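Local coordinates for protein c-di-GMP synthase (Capnocytophaga granulosa, PDB 6WT9) that synthesises the second messenger 3',3'-c-di-GMP from two molecules of GTP in a CBASS antiphage defence system of bacteria, at residues S163-C168 against I176-K181; L69-I74 against L155-K160; T57-E62 against M183-D188; Y80-S85 against S96-L101. All blocks are in the same frame, centred on the assembly; numbering follows the deposited sequence.

Contact 1: S163-C168 against I176-K181; sequences SVYEIC and IKITNK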
loop_
_atom_site.group_PDB
_atom_site.type_symbol
_atom_site.label_atom_id
_atom_site.label_comp_id
_atom_site.label_asym_id
_atom_site.label_seq_id
_atom_site.Cartn_x
_atom_site.Cartn_y
_atom_site.Cartn_z
ATOM N N SER A 163 14.873 -14.204 19.458
ATOM C CA SER A 163 16.272 -14.398 19.806
ATOM C C SER A 163 17.218 -13.512 19.007
ATOM O O SER A 163 18.356 -13.297 19.440
ATOM C CB SER A 163 16.658 -15.866 19.605
ATOM O OG SER A 163 18.056 -16.006 19.468
ATOM N N VAL A 164 16.781 -12.995 17.863
ATOM C CA VAL A 164 17.622 -12.164 17.013
ATOM C C VAL A 164 17.378 -10.679 17.255
ATOM O O VAL A 164 18.326 -9.896 17.321
ATOM C CB VAL A 164 17.398 -12.528 15.530
ATOM C CG1 VAL A 164 18.015 -11.478 14.624
ATOM C CG2 VAL A 164 17.981 -13.898 15.233
ATOM N N TYR A 165 16.121 -10.279 17.405
ATOM C CA TYR A 165 15.750 -8.876 17.523
ATOM C C TYR A 165 15.245 -8.590 18.930
ATOM O O TYR A 165 14.342 -9.277 19.421
ATOM C CB TYR A 165 14.681 -8.511 16.490
ATOM C CG TYR A 165 15.115 -8.743 15.061
ATOM C CD1 TYR A 165 15.991 -7.868 14.432
ATOM C CD2 TYR A 165 14.645 -9.831 14.338
ATOM C CE1 TYR A 165 16.391 -8.072 13.127
ATOM C CE2 TYR A 165 15.039 -10.042 13.028
ATOM C CZ TYR A 165 15.912 -9.157 12.429
ATOM O OH TYR A 165 16.313 -9.356 11.130
ATOM N N GLU A 166 15.831 -7.574 19.570
ATOM C CA GLU A 166 15.403 -7.197 20.915
ATOM C C GLU A 166 13.943 -6.765 20.927
ATOM O O GLU A 166 13.203 -7.074 21.869
ATOM C CB GLU A 166 16.295 -6.079 21.460
ATOM C CG GLU A 166 17.705 -6.512 21.843
ATOM C CD GLU A 166 18.590 -6.791 20.641
ATOM O OE1 GLU A 166 19.643 -7.440 20.816
ATOM O OE2 GLU A 166 18.233 -6.362 19.522
ATOM N N ILE A 167 13.510 -6.054 19.891
ATOM C CA ILE A 167 12.126 -5.622 19.748
ATOM C C ILE A 167 11.433 -6.645 18.855
ATOM O O ILE A 167 11.639 -6.669 17.638
ATOM C CB ILE A 167 12.031 -4.206 19.175
ATOM C CG1 ILE A 167 12.825 -3.228 20.045
ATOM C CG2 ILE A 167 10.577 -3.771 19.069
ATOM C CD1 ILE A 167 12.843 -1.813 19.513
ATOM N N CYS A 168 10.608 -7.498 19.460
ATOM C CA CYS A 168 9.902 -8.553 18.738
ATOM C C CYS A 168 8.531 -8.729 19.375
ATOM O O CYS A 168 8.429 -9.167 20.524
ATOM C CB CYS A 168 10.688 -9.864 18.762
ATOM S SG CYS A 168 9.865 -11.239 17.927
ATOM N N ILE A 176 3.890 -11.592 13.295
ATOM C CA ILE A 176 4.992 -11.235 14.180
ATOM C C ILE A 176 5.603 -9.944 13.658
ATOM O O ILE A 176 5.864 -9.817 12.457
ATOM C CB ILE A 176 6.048 -12.353 14.240
ATOM C CG1 ILE A 176 5.403 -13.689 14.608
ATOM C CG2 ILE A 176 7.148 -11.999 15.234
ATOM C CD1 ILE A 176 6.378 -14.850 14.615
ATOM N N LYS A 177 5.831 -8.985 14.552
ATOM C CA LYS A 177 6.397 -7.694 14.183
ATOM C C LYS A 177 7.757 -7.544 14.847
ATOM O O LYS A 177 7.868 -7.656 16.072
ATOM C CB LYS A 177 5.471 -6.545 14.590
ATOM C CG LYS A 177 5.937 -5.181 14.103
ATOM C CD LYS A 177 4.912 -4.099 14.396
ATOM C CE LYS A 177 5.272 -2.797 13.696
ATOM N NZ LYS A 177 5.298 -2.952 12.212
ATOM N N ILE A 178 8.787 -7.291 14.039
ATOM C CA ILE A 178 10.139 -7.103 14.542
ATOM C C ILE A 178 10.610 -5.706 14.166
ATOM O O ILE A 178 10.076 -5.059 13.262
ATOM C CB ILE A 178 11.124 -8.169 14.013
ATOM C CG1 ILE A 178 11.351 -8.011 12.504
ATOM C CG2 ILE A 178 10.625 -9.569 14.344
ATOM C CD1 ILE A 178 12.636 -7.272 12.137
ATOM N N THR A 179 11.639 -5.250 14.875
ATOM C CA THR A 179 12.280 -3.972 14.601
ATOM C C THR A 179 13.774 -4.206 14.457
ATOM O O THR A 179 14.427 -4.663 15.401
ATOM C CB THR A 179 12.003 -2.955 15.712
ATOM O OG1 THR A 179 10.601 -2.658 15.751
ATOM C CG2 THR A 179 12.785 -1.671 15.468
ATOM N N ASN A 180 14.307 -3.916 13.275
ATOM C CA ASN A 180 15.750 -3.927 13.053
ATOM C C ASN A 180 16.291 -2.601 13.573
ATOM O O ASN A 180 16.228 -1.580 12.885
ATOM C CB ASN A 180 16.065 -4.130 11.574
ATOM C CG ASN A 180 17.537 -4.414 11.318
ATOM O OD1 ASN A 180 18.418 -3.795 11.915
ATOM N ND2 ASN A 180 17.809 -5.357 10.421
ATOM N N LYS A 181 16.813 -2.610 14.802
ATOM C CA LYS A 181 17.276 -1.369 15.414
ATOM C C LYS A 181 18.488 -0.798 14.691
ATOM O O LYS A 181 18.719 0.416 14.736
ATOM C CB LYS A 181 17.597 -1.594 16.892
ATOM C CG LYS A 181 16.422 -2.103 17.710
ATOM C CD LYS A 181 16.652 -1.904 19.201
ATOM C CE LYS A 181 17.941 -2.561 19.662
ATOM N NZ LYS A 181 18.159 -2.378 21.124
HETATM O O HOH W 1 15.463 -7.231 9.288
#
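The phenol ring of Tyr-165 is clamped between two aliphatic groups. Ile-178 CD1 stands almost on the normal through the centre of one face, 3.7 Å from the centroid, a CH-pi contact, while CG1 of Val-164, the residue before Tyr-165, covers the opposite face. At the edge, near the ring plane, Asn-180 ND2 comes to 4.1 Å from CE1, and the two planes are turned 53° apart. A water bridges the pair, accepting from Asn-180 ND2 and lying 2.9 Å from Tyr-165 OH; the amide oxygen of Asn-180 is taken up by Met-183 N. Ile-178 reaches the ring because CG1 sits between its backbone N and carbonyl carbon (chi1 68°). Its other branch, CG2, and Ile-176 CG2 flank Cys-168 SG, at 4.0 and 3.9 Å respectively. On the other side of the sheet Ile-167 CG2 lies against the Thr-179 side chain, whose OG1 bonds to Asp-186, and Ile-167 CD1 rests on the aliphatic part of Lys-181. Between the backbones, Thr-179 N donates to Ile-167 O at 3.1 Å, and Cys-168 faces Ile-178 as a non-hydrogen-bonded pair. Such cross-strand pairing is that of an antiparallel beta hairpin, here strands 167-169 and 176-180, the first starting just after helix 147-164.

Contact 2: L69-I74 against L155-K160; sequences LHLQDI and LLSEQK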
loop_
_atom_site.group_PDB
_atom_site.type_symbol
_atom_site.label_atom_id
_atom_site.label_comp_id
_atom_site.label_asym_id
_atom_site.label_seq_id
_atom_site.Cartn_x
_atom_site.Cartn_y
_atom_site.Cartn_z
ATOM N N LEU A 69 16.611 -14.423 6.028
ATOM C CA LEU A 69 17.808 -15.225 6.270
ATOM C C LEU A 69 17.808 -15.817 7.674
ATOM O O LEU A 69 18.287 -16.938 7.879
ATOM C CB LEU A 69 19.065 -14.385 6.047
ATOM C CG LEU A 69 19.335 -13.899 4.621
ATOM C CD1 LEU A 69 20.692 -13.215 4.537
ATOM C CD2 LEU A 69 19.246 -15.048 3.626
ATOM N N HIS A 70 17.287 -15.077 8.656
ATOM C CA HIS A 70 17.203 -15.613 10.010
ATOM C C HIS A 70 16.205 -16.763 10.087
ATOM O O HIS A 70 16.452 -17.760 10.777
ATOM C CB HIS A 70 16.826 -14.508 10.997
ATOM C CG HIS A 70 17.952 -13.577 11.319
ATOM N ND1 HIS A 70 19.084 -13.985 11.994
ATOM C CD2 HIS A 70 18.121 -12.259 11.063
ATOM C CE1 HIS A 70 19.903 -12.958 12.138
ATOM N NE2 HIS A 70 19.342 -11.898 11.582
ATOM N N LEU A 71 15.074 -16.644 9.389
ATOM C CA LEU A 71 14.090 -17.720 9.394
ATOM C C LEU A 71 14.581 -18.936 8.617
ATOM O O LEU A 71 14.193 -20.067 8.929
ATOM C CB LEU A 71 12.765 -17.220 8.824
ATOM C CG LEU A 71 12.052 -16.168 9.676
ATOM C CD1 LEU A 71 10.728 -15.758 9.042
ATOM C CD2 LEU A 71 11.834 -16.692 11.088
ATOM N N GLN A 72 15.432 -18.729 7.611
ATOM C CA GLN A 72 16.029 -19.844 6.886
ATOM C C GLN A 72 17.021 -20.632 7.730
ATOM O O GLN A 72 17.568 -21.627 7.243
ATOM C CB GLN A 72 16.712 -19.340 5.614
ATOM C CG GLN A 72 15.739 -18.932 4.520
ATOM C CD GLN A 72 16.431 -18.338 3.311
ATOM O OE1 GLN A 72 17.560 -17.857 3.402
ATOM N NE2 GLN A 72 15.756 -18.371 2.168
ATOM N N ASP A 73 17.267 -20.211 8.967
ATOM C CA ASP A 73 18.090 -20.958 9.903
ATOM C C ASP A 73 17.279 -21.895 10.791
ATOM O O ASP A 73 17.869 -22.595 11.617
ATOM C CB ASP A 73 18.895 -19.998 10.788
ATOM C CG ASP A 73 19.963 -19.246 10.018
ATOM O OD1 ASP A 73 20.158 -19.542 8.820
ATOM O OD2 ASP A 73 20.612 -18.358 10.613
ATOM N N ILE A 74 15.951 -21.931 10.649
ATOM C CA ILE A 74 15.139 -22.715 11.575
ATOM C C ILE A 74 13.904 -23.309 10.903
ATOM O O ILE A 74 13.360 -24.315 11.376
ATOM C CB ILE A 74 14.750 -21.862 12.800
ATOM C CG1 ILE A 74 14.180 -22.740 13.917
ATOM C CG2 ILE A 74 13.764 -20.770 12.407
ATOM C CD1 ILE A 74 13.843 -21.981 15.180
ATOM N N LEU A 155 5.398 -20.932 15.845
ATOM C CA LEU A 155 6.159 -21.036 17.086
ATOM C C LEU A 155 7.661 -20.969 16.828
ATOM O O LEU A 155 8.401 -20.347 17.598
ATOM C CB LEU A 155 5.797 -22.330 17.816
ATOM C CG LEU A 155 4.384 -22.406 18.400
ATOM C CD1 LEU A 155 4.101 -23.799 18.934
ATOM C CD2 LEU A 155 4.199 -21.364 19.494
ATOM N N LEU A 156 8.131 -21.600 15.749
ATOM C CA LEU A 156 9.557 -21.555 15.438
ATOM C C LEU A 156 9.983 -20.156 15.015
ATOM O O LEU A 156 11.093 -19.716 15.339
ATOM C CB LEU A 156 9.893 -22.571 14.347
ATOM C CG LEU A 156 9.866 -24.048 14.747
ATOM C CD1 LEU A 156 10.110 -24.934 13.537
ATOM C CD2 LEU A 156 10.893 -24.328 15.832
ATOM N N SER A 157 9.120 -19.446 14.284
ATOM C CA SER A 157 9.426 -18.067 13.925
ATOM C C SER A 157 9.491 -17.181 15.162
ATOM O O SER A 157 10.322 -16.270 15.235
ATOM C CB SER A 157 8.389 -17.537 12.934
ATOM O OG SER A 157 8.350 -18.333 11.761
ATOM N N GLU A 158 8.626 -17.437 16.148
ATOM C CA GLU A 158 8.671 -16.675 17.394
ATOM C C GLU A 158 10.007 -16.858 18.101
ATOM O O GLU A 158 10.619 -15.888 18.559
ATOM C CB GLU A 158 7.530 -17.098 18.316
ATOM C CG GLU A 158 6.161 -16.640 17.874
ATOM C CD GLU A 158 5.066 -17.111 18.810
ATOM O OE1 GLU A 158 5.390 -17.757 19.829
ATOM O OE2 GLU A 158 3.881 -16.835 18.528
ATOM N N GLN A 159 10.473 -18.104 18.200
ATOM C CA GLN A 159 11.698 -18.386 18.940
ATOM C C GLN A 159 12.902 -17.724 18.284
ATOM O O GLN A 159 13.692 -17.045 18.950
ATOM C CB GLN A 159 11.903 -19.897 19.047
ATOM C CG GLN A 159 13.163 -20.302 19.790
ATOM C CD GLN A 159 13.294 -21.807 19.929
ATOM O OE1 GLN A 159 12.392 -22.558 19.556
ATOM N NE2 GLN A 159 14.423 -22.255 20.469
ATOM N N LYS A 160 13.053 -17.906 16.971
ATOM C CA LYS A 160 14.202 -17.347 16.265
ATOM C C LYS A 160 14.170 -15.822 16.276
ATOM O O LYS A 160 15.169 -15.174 16.609
ATOM C CB LYS A 160 14.242 -17.879 14.832
ATOM C CG LYS A 160 15.065 -17.034 13.869
ATOM C CD LYS A 160 16.548 -17.074 14.205
ATOM C CE LYS A 160 17.121 -18.471 14.038
ATOM N NZ LYS A 160 18.591 -18.484 14.287
HETATM O O HOH W 2 19.182 -21.000 14.040
#
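A water accepts a hydrogen bond from Lys-160 NZ at 2.6 Å and donates to Asp-73 O at 3.2 Å, so that the two segments share a polar bridge. This joins two helices that pack on one side of the nucleotidyltransferase sheet: the C-terminal end of helix 54-71, with the turn that follows, lies against the later part of helix 147-164. Lys-160 does most of the bridging. Its chain leaves anti to the backbone N (chi1 160°) and then bends twice, laying CG, CD and CE along the carbonyl of His-70, with CE 3.4 Å from His-70 O. That oxygen already accepts the amide of Asp-73 as the helix ends. The carboxylate of Asp-73 stays beyond salt-bridge range, its OD2 4.2 Å from Lys-160 NZ, but its charge would still be expected to favour the ammonium group there. The remaining packing is apolar. Leu-71 CD2 abuts Ser-157, whose OG is held by Asn-153 O one turn back. Ile-74 slides past Lys-160 in the opposite direction, CG2 against CB, and its far end reaches over the backbone of the facing helix, where CD1 meets both Leu-156 O at 3.6 Å and Leu-156 CD2 at 3.8 Å.

Contact 3: T57-E62 against M183-D188; sequences TNKSRE and MGRDVD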
loop_
_atom_site.group_PDB
_atom_site.type_symbol
_atom_site.label_atom_id
_atom_site.label_comp_id
_atom_site.label_asym_id
_atom_site.label_seq_id
_atom_site.Cartn_x
_atom_site.Cartn_y
_atom_site.Cartn_z
ATOM N N THR A 57 13.183 2.664 -0.180
ATOM C CA THR A 57 12.500 1.415 -0.500
ATOM C C THR A 57 13.460 0.231 -0.476
ATOM O O THR A 57 13.100 -0.859 -0.018
ATOM C CB THR A 57 11.816 1.527 -1.862
ATOM O OG1 THR A 57 10.962 2.677 -1.872
ATOM C CG2 THR A 57 10.980 0.285 -2.149
ATOM N N ASN A 58 14.692 0.428 -0.955
ATOM C CA ASN A 58 15.656 -0.669 -0.967
ATOM C C ASN A 58 16.021 -1.104 0.446
ATOM O O ASN A 58 16.243 -2.294 0.694
ATOM C CB ASN A 58 16.911 -0.266 -1.742
ATOM C CG ASN A 58 16.642 -0.069 -3.217
ATOM O OD1 ASN A 58 15.640 -0.550 -3.745
ATOM N ND2 ASN A 58 17.540 0.640 -3.894
ATOM N N LYS A 59 16.090 -0.157 1.386
ATOM C CA LYS A 59 16.401 -0.519 2.764
ATOM C C LYS A 59 15.225 -1.215 3.439
ATOM O O LYS A 59 15.429 -2.102 4.276
ATOM C CB LYS A 59 16.820 0.719 3.555
ATOM C CG LYS A 59 17.999 1.460 2.943
ATOM C CD LYS A 59 18.477 2.601 3.827
ATOM C CE LYS A 59 19.183 2.086 5.071
ATOM N NZ LYS A 59 19.803 3.194 5.853
ATOM N N SER A 60 13.995 -0.835 3.092
ATOM C CA SER A 60 12.836 -1.548 3.615
ATOM C C SER A 60 12.790 -2.973 3.082
ATOM O O SER A 60 12.467 -3.910 3.821
ATOM C CB SER A 60 11.552 -0.798 3.263
ATOM O OG SER A 60 11.536 0.490 3.854
ATOM N N ARG A 61 13.114 -3.156 1.800
ATOM C CA ARG A 61 13.190 -4.501 1.244
ATOM C C ARG A 61 14.375 -5.270 1.813
ATOM O O ARG A 61 14.312 -6.497 1.945
ATOM C CB ARG A 61 13.279 -4.434 -0.280
ATOM C CG ARG A 61 12.518 -5.540 -0.992
ATOM C CD ARG A 61 12.702 -5.475 -2.502
ATOM N NE ARG A 61 11.855 -6.444 -3.193
ATOM C CZ ARG A 61 12.136 -7.740 -3.305
ATOM N NH1 ARG A 61 13.244 -8.232 -2.767
ATOM N NH2 ARG A 61 11.305 -8.546 -3.952
ATOM N N GLU A 62 15.455 -4.566 2.162
ATOM C CA GLU A 62 16.627 -5.224 2.731
ATOM C C GLU A 62 16.350 -5.724 4.145
ATOM O O GLU A 62 16.844 -6.787 4.541
ATOM C CB GLU A 62 17.817 -4.264 2.718
ATOM C CG GLU A 62 19.067 -4.796 3.398
ATOM C CD GLU A 62 20.219 -3.812 3.344
ATOM O OE1 GLU A 62 20.182 -2.896 2.494
ATOM O OE2 GLU A 62 21.160 -3.953 4.153
HETATM N N MSE A 183 18.847 -0.714 11.443
HETATM C CA MSE A 183 18.377 -0.053 10.232
HETATM C C MSE A 183 17.207 0.885 10.493
HETATM O O MSE A 183 16.878 1.723 9.656
HETATM C CB MSE A 183 17.967 -1.089 9.184
HETATM C CG MSE A 183 19.032 -2.119 8.868
HETATM SE SE MSE A 183 18.481 -3.289 7.412
HETATM C CE MSE A 183 18.378 -1.961 5.988
ATOM N N GLY A 184 16.573 0.737 11.654
ATOM C CA GLY A 184 15.392 1.522 11.958
ATOM C C GLY A 184 14.193 1.188 11.100
ATOM O O GLY A 184 13.408 2.082 10.767
ATOM N N ARG A 185 14.030 -0.080 10.729
ATOM C CA ARG A 185 12.938 -0.525 9.879
ATOM C C ARG A 185 12.149 -1.624 10.579
ATOM O O ARG A 185 12.693 -2.388 11.382
ATOM C CB ARG A 185 13.455 -1.040 8.529
ATOM C CG ARG A 185 14.235 -0.018 7.716
ATOM C CD ARG A 185 13.371 1.172 7.330
ATOM N NE ARG A 185 14.041 2.041 6.367
ATOM C CZ ARG A 185 14.860 3.035 6.699
ATOM N NH1 ARG A 185 15.113 3.293 7.975
ATOM N NH2 ARG A 185 15.428 3.772 5.753
ATOM N N ASP A 186 10.860 -1.700 10.263
ATOM C CA ASP A 186 9.973 -2.713 10.813
ATOM C C ASP A 186 9.603 -3.732 9.743
ATOM O O ASP A 186 9.489 -3.404 8.559
ATOM C CB ASP A 186 8.700 -2.087 11.389
ATOM C CG ASP A 186 8.943 -1.389 12.713
ATOM O OD1 ASP A 186 9.981 -1.665 13.347
ATOM O OD2 ASP A 186 8.092 -0.571 13.122
ATOM N N VAL A 187 9.426 -4.977 10.176
ATOM C CA VAL A 187 9.015 -6.070 9.301
ATOM C C VAL A 187 7.935 -6.871 10.015
ATOM O O VAL A 187 8.102 -7.248 11.181
ATOM C CB VAL A 187 10.196 -6.988 8.920
ATOM C CG1 VAL A 187 9.717 -8.138 8.043
ATOM C CG2 VAL A 187 11.294 -6.201 8.218
ATOM N N ASP A 188 6.829 -7.125 9.324
ATOM C CA ASP A 188 5.792 -8.023 9.811
ATOM C C ASP A 188 5.940 -9.375 9.125
ATOM O O ASP A 188 6.214 -9.446 7.924
ATOM C CB ASP A 188 4.396 -7.451 9.556
ATOM C CG ASP A 188 4.114 -6.211 10.387
ATOM O OD1 ASP A 188 5.047 -5.716 11.053
ATOM O OD2 ASP A 188 2.959 -5.734 10.377
HETATM O O HOH W 3 10.948 -2.427 6.229
#
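One methyl group carries much of the van der Waals contact: CE of Met-183, present as selenomethionine, packs against Lys-59 O at 3.4 Å and against the Glu-62 side chain, 3.7 Å from its CD. The Met-183 chain runs out extended and turns only at its last torsion (chi3 64°), meeting the straight Glu-62 side chain at about a right angle. Beside it, the alkyl part of Lys-59 slants across the guanidinium of Arg-185, CD 3.8 Å from NH2. The strand involved, 185-194, starts with a G1 beta bulge, in which Gly-184, at positive phi, and Arg-185 both face Asn-180, and helix 54-71 packs over this start of the strand. Among charged groups, Lys-59 NZ and Arg-185 NH2 stand 4.4 Å apart, a like-charge approach which a long, weak ion pair from NH2 to Glu-20 may partly offset. Polar contacts are mostly indirect. Ser-60 OG lies at the guanidinium edge, 3.9 Å from Arg-185 NE and not bonded to it; its hydrogen bond goes to Ser-96 O. A weak bond from Arg-185 NH1 returns to Gly-184 O. One water lies within hydrogen-bonding distance of Ser-60 O and of Asp-186 O, 2.9 Å from the latter, and bridges the two backbones.

Contact 4: Y80-S85 against S96-L101; sequences YQYQGS and SDIDLL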
loop_
_atom_site.group_PDB
_atom_site.type_symbol
_atom_site.label_atom_id
_atom_site.label_comp_id
_atom_site.label_asym_id
_atom_site.label_seq_id
_atom_site.Cartn_x
_atom_site.Cartn_y
_atom_site.Cartn_z
ATOM N N TYR A 80 9.299 -17.995 0.790
ATOM C CA TYR A 80 9.202 -16.631 1.289
ATOM C C TYR A 80 8.774 -15.695 0.169
ATOM O O TYR A 80 9.403 -15.665 -0.893
ATOM C CB TYR A 80 10.537 -16.175 1.881
ATOM C CG TYR A 80 11.037 -17.064 2.994
ATOM C CD1 TYR A 80 10.652 -16.842 4.308
ATOM C CD2 TYR A 80 11.893 -18.127 2.730
ATOM C CE1 TYR A 80 11.105 -17.653 5.332
ATOM C CE2 TYR A 80 12.350 -18.945 3.748
ATOM C CZ TYR A 80 11.953 -18.701 5.047
ATOM O OH TYR A 80 12.402 -19.507 6.066
ATOM N N GLN A 81 7.704 -14.939 0.409
ATOM C CA GLN A 81 7.237 -13.908 -0.503
ATOM C C GLN A 81 6.978 -12.630 0.282
ATOM O O GLN A 81 6.960 -12.623 1.516
ATOM C CB GLN A 81 5.965 -14.338 -1.251
ATOM C CG GLN A 81 6.126 -15.592 -2.096
ATOM C CD GLN A 81 7.221 -15.467 -3.137
ATOM O OE1 GLN A 81 7.514 -14.375 -3.624
ATOM N NE2 GLN A 81 7.836 -16.593 -3.480
ATOM N N TYR A 82 6.772 -11.539 -0.447
ATOM C CA TYR A 82 6.530 -10.240 0.154
ATOM C C TYR A 82 5.189 -9.683 -0.302
ATOM O O TYR A 82 4.751 -9.909 -1.435
ATOM C CB TYR A 82 7.648 -9.247 -0.193
ATOM C CG TYR A 82 8.989 -9.617 0.403
ATOM C CD1 TYR A 82 9.923 -10.331 -0.334
ATOM C CD2 TYR A 82 9.315 -9.260 1.705
ATOM C CE1 TYR A 82 11.147 -10.674 0.206
ATOM C CE2 TYR A 82 10.536 -9.598 2.254
ATOM C CZ TYR A 82 11.448 -10.305 1.501
ATOM O OH TYR A 82 12.664 -10.644 2.043
ATOM N N GLN A 83 4.538 -8.959 0.603
ATOM C CA GLN A 83 3.346 -8.193 0.283
ATOM C C GLN A 83 3.459 -6.836 0.964
ATOM O O GLN A 83 4.290 -6.637 1.854
ATOM C CB GLN A 83 2.063 -8.912 0.723
ATOM C CG GLN A 83 1.863 -8.944 2.226
ATOM C CD GLN A 83 0.558 -9.599 2.637
ATOM O OE1 GLN A 83 -0.246 -9.993 1.794
ATOM N NE2 GLN A 83 0.341 -9.714 3.941
ATOM N N GLY A 84 2.619 -5.907 0.538
ATOM C CA GLY A 84 2.619 -4.560 1.075
ATOM C C GLY A 84 2.746 -3.520 -0.021
ATOM O O GLY A 84 3.028 -3.815 -1.178
ATOM N N SER A 85 2.529 -2.266 0.389
ATOM C CA SER A 85 2.608 -1.148 -0.548
ATOM C C SER A 85 3.986 -1.041 -1.191
ATOM O O SER A 85 4.108 -0.541 -2.316
ATOM C CB SER A 85 2.257 0.154 0.172
ATOM O OG SER A 85 0.952 0.097 0.720
ATOM N N SER A 96 8.659 3.085 5.337
ATOM C CA SER A 96 7.610 2.113 5.075
ATOM C C SER A 96 8.050 0.727 5.528
ATOM O O SER A 96 9.149 0.272 5.197
ATOM C CB SER A 96 7.264 2.098 3.588
ATOM O OG SER A 96 6.249 1.151 3.307
ATOM N N ASP A 97 7.194 0.058 6.293
ATOM C CA ASP A 97 7.469 -1.314 6.682
ATOM C C ASP A 97 7.151 -2.254 5.522
ATOM O O ASP A 97 6.669 -1.843 4.461
ATOM C CB ASP A 97 6.681 -1.684 7.936
ATOM C CG ASP A 97 5.205 -1.362 7.815
ATOM O OD1 ASP A 97 4.520 -1.993 6.983
ATOM O OD2 ASP A 97 4.730 -0.479 8.558
ATOM N N ILE A 98 7.429 -3.538 5.724
ATOM C CA ILE A 98 7.196 -4.555 4.709
ATOM C C ILE A 98 6.692 -5.810 5.404
ATOM O O ILE A 98 7.014 -6.072 6.567
ATOM C CB ILE A 98 8.476 -4.838 3.884
ATOM C CG1 ILE A 98 8.160 -5.686 2.651
ATOM C CG2 ILE A 98 9.537 -5.509 4.745
ATOM C CD1 ILE A 98 9.294 -5.743 1.651
ATOM N N ASP A 99 5.873 -6.577 4.694
ATOM C CA ASP A 99 5.325 -7.823 5.210
ATOM C C ASP A 99 6.013 -8.996 4.530
ATOM O O ASP A 99 6.107 -9.040 3.298
ATOM C CB ASP A 99 3.811 -7.894 5.001
ATOM C CG ASP A 99 3.045 -7.010 5.967
ATOM O OD1 ASP A 99 3.672 -6.150 6.621
ATOM O OD2 ASP A 99 1.812 -7.181 6.081
ATOM N N LEU A 100 6.493 -9.937 5.336
ATOM C CA LEU A 100 7.147 -11.145 4.855
ATOM C C LEU A 100 6.193 -12.316 5.039
ATOM O O LEU A 100 5.833 -12.653 6.173
ATOM C CB LEU A 100 8.455 -11.394 5.606
ATOM C CG LEU A 100 9.138 -12.727 5.307
ATOM C CD1 LEU A 100 9.616 -12.766 3.866
ATOM C CD2 LEU A 100 10.284 -12.968 6.272
ATOM N N LEU A 101 5.785 -12.927 3.930
ATOM C CA LEU A 101 4.891 -14.077 3.962
ATOM C C LEU A 101 5.702 -15.365 4.016
ATOM O O LEU A 101 6.633 -15.553 3.225
ATOM C CB LEU A 101 3.971 -14.081 2.741
ATOM C CG LEU A 101 2.845 -13.046 2.741
ATOM C CD1 LEU A 101 2.142 -13.020 1.399
ATOM C CD2 LEU A 101 1.857 -13.356 3.846
#
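Strands 78-83 and 98-104 form the antiparallel pair that carries the signature of the polymerase-beta-like nucleotidyltransferases, a Gly-Ser at the end of one strand and an Asp-Ile-Asp at the start of the next. Four backbone hydrogen bonds tie them together. Gln-81 and Leu-101 exchange two, the shorter from Leu-101 N to Gln-81 O at 2.7 Å. Gln-83 and Asp-99 exchange the others, Gln-83 N to Asp-99 O at 3.1 Å and Asp-99 N to Gln-83 O at 3.3 Å. Between them Tyr-82 and Leu-100 are a non-hydrogen-bonded pair facing helix 54-71. Leu-100 CD1 lies over one face of the Tyr-82 ring, 4.1 Å from its centroid, while Ile-98 CD1 approaches the ring obliquely, 3.5 Å from CD2. The opposite side of the sheet carries Gln-81, Gln-83, Asp-99 and Leu-101, with Pro-228 and Phe-229 of helix 228-241 close by. Here Gln-83 CG sits between its backbone N and carbonyl carbon (chi1 71°); the chain then runs straight, CG passing 3.5 Å from Asp-99 CB, and the amide spreads over both methyls of Leu-101. The plane of the Gln-83 amide is turned 49° from that of the Asp-99 carboxylate. Gly-84 has a positive phi of 126°, at which a CB would press on the carbonyl oxygen of Gln-83, and the backbone leaves the strand for helix 85-88. Gly-84 and Ser-85, followed by Asp-97, Ile-98 and Asp-99, correspond to the superfamily's G[GS]...[DE]h[DE] signature, whose acidic residues bind magnesium in relatives, consistent with a CD-NTase active site.

The four contacts gather around a single mixed sheet. Strand 185-194 lies between the others: contact 1 joins it on one side, where Thr-179 OG1 meets Asp-186 OD1 at 2.7 Å, and contact 4 on the other, where Asp-188 O meets Leu-100 N at 2.6 Å. Contacts 2 and 3 sit at opposite ends of helix 54-71, their centres about 18 Å apart. Contact 2 presses on contact 1 through His-70, and on contact 4 through Leu-71. Contacts 3 and 4, with centres about 10 Å apart, bring Asp-188 beside Asp-99, Asp-188 CB lying 3.3 Å from Asp-99 OD1, which probably marks the nucleotidyltransferase active site.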